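Local coordinates for sensor protein (Geobacter sulfurreducens, PDB 3H7M) that is the periplasmic-binding-protein-like sensor domain of a membrane histidine kinase that probably passes a signal on by ATP-dependent phosphorylation of a protein histidine, at residues V163-M166 against V167-M170. Sequence-based numbering, arbitrary orientation. Where two conformers were deposited one is given.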
loop_
_atom_site.group_PDB
_atom_site.type_symbol
_atom_site.label_atom_id
_atom_site.label_comp_id
_atom_site.label_asym_id
_atom_site.label_seq_id
_atom_site.Cartn_x
_atom_site.Cartn_y
_atom_site.Cartn_z
ATOM N N VAL A 163 -10.410 6.014 -7.505
ATOM C CA VAL A 163 -8.981 6.071 -7.797
ATOM C C VAL A 163 -8.266 5.270 -6.711
ATOM O O VAL A 163 -8.325 5.616 -5.530
ATOM C CB VAL A 163 -8.468 7.536 -7.796
ATOM C CG1 VAL A 163 -6.944 7.557 -7.708
ATOM C CG2 VAL A 163 -8.938 8.260 -9.073
ATOM N N VAL A 164 -7.621 4.175 -7.098
ATOM C CA VAL A 164 -6.919 3.355 -6.116
ATOM C C VAL A 164 -5.729 2.748 -6.795
ATOM O O VAL A 164 -5.593 2.854 -8.019
ATOM C CB VAL A 164 -7.799 2.220 -5.546
ATOM C CG1 VAL A 164 -9.073 2.776 -4.975
ATOM C CG2 VAL A 164 -8.103 1.214 -6.624
ATOM N N ALA A 165 -4.861 2.123 -6.005
ATOM C CA ALA A 165 -3.671 1.526 -6.570
ATOM C C ALA A 165 -4.102 0.452 -7.544
ATOM O O ALA A 165 -4.941 -0.402 -7.252
ATOM C CB ALA A 165 -2.798 0.941 -5.480
ATOM N N MET A 166 -3.518 0.529 -8.721
ATOM C CA MET A 166 -3.795 -0.389 -9.786
ATOM C C MET A 166 -3.818 -1.880 -9.416
ATOM O O MET A 166 -4.848 -2.566 -9.550
ATOM C CB MET A 166 -2.768 -0.158 -10.881
ATOM C CG MET A 166 -2.828 -1.158 -11.979
ATOM S SD MET A 166 -4.095 -0.703 -13.135
ATOM C CE MET A 166 -3.080 0.316 -14.248
ATOM N N VAL A 167 -2.683 -2.388 -8.966
ATOM C CA VAL A 167 -2.589 -3.799 -8.675
ATOM C C VAL A 167 -3.599 -4.237 -7.635
ATOM O O VAL A 167 -4.360 -5.177 -7.843
ATOM C CB VAL A 167 -1.143 -4.159 -8.319
ATOM C CG1 VAL A 167 -1.050 -5.592 -7.793
ATOM C CG2 VAL A 167 -0.296 -3.999 -9.587
ATOM N N PRO A 168 -3.627 -3.564 -6.506
ATOM C CA PRO A 168 -4.620 -3.978 -5.515
ATOM C C PRO A 168 -6.027 -3.936 -6.155
ATOM O O PRO A 168 -6.900 -4.756 -5.854
ATOM C CB PRO A 168 -4.459 -2.937 -4.427
ATOM C CG PRO A 168 -2.924 -2.674 -4.475
ATOM C CD PRO A 168 -2.673 -2.577 -5.961
ATOM N N GLY A 169 -6.216 -2.974 -7.050
ATOM C CA GLY A 169 -7.482 -2.802 -7.726
ATOM C C GLY A 169 -7.866 -4.055 -8.466
ATOM O O GLY A 169 -8.943 -4.598 -8.256
ATOM N N MET A 170 -6.978 -4.509 -9.337
ATOM C CA MET A 170 -7.225 -5.723 -10.083
ATOM C C MET A 170 -7.416 -6.911 -9.148
ATOM O O MET A 170 -8.330 -7.697 -9.334
ATOM C CB MET A 170 -6.073 -5.976 -11.038
ATOM C CG MET A 170 -5.830 -4.801 -11.992
ATOM S SD MET A 170 -7.402 -4.126 -12.649
ATOM C CE MET A 170 -7.773 -5.275 -13.962
#
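A165 meets the ring of P168 three residues further on. The methyl of A165 lies against CD and CG of the ring, with CB 3.6 Å from P168 CD. The same ring carbon also sits beside the backbone of A165, with P168 CD 3.4 Å from A165 O. That oxygen accepts the N-H of G169 at 2.9 Å from A165 O to G169 N. The donor lies in the carbonyl plane, but the bond is bent, 142° at the hydrogen. This is the i to i+4 bond of the first turn. P168, within that turn, has no N-H to give, and its ring lies beside the same oxygen. The next bond, M170 N to M166 O, is straighter at 161°. M170 CG, anti to its own carbonyl carbon (chi1 -57°), comes alongside the same acceptor, 3.5 Å from M166 O. On the strand side, V164 directs a methyl at the glycine backbone, with CG2 4.2 Å from G169 CA. Its side chain also touches P147, A150 and L151 of helix 147-155. V167 and P168 both touch Y24 from a loop. A165 occupies the N-cap position, where strand 161-165 passes directly into helix 166-175. The arrangement is a tight strand-to-helix junction with proline in the first turn, within the alpha/beta fold of family 3 solute-binding proteins.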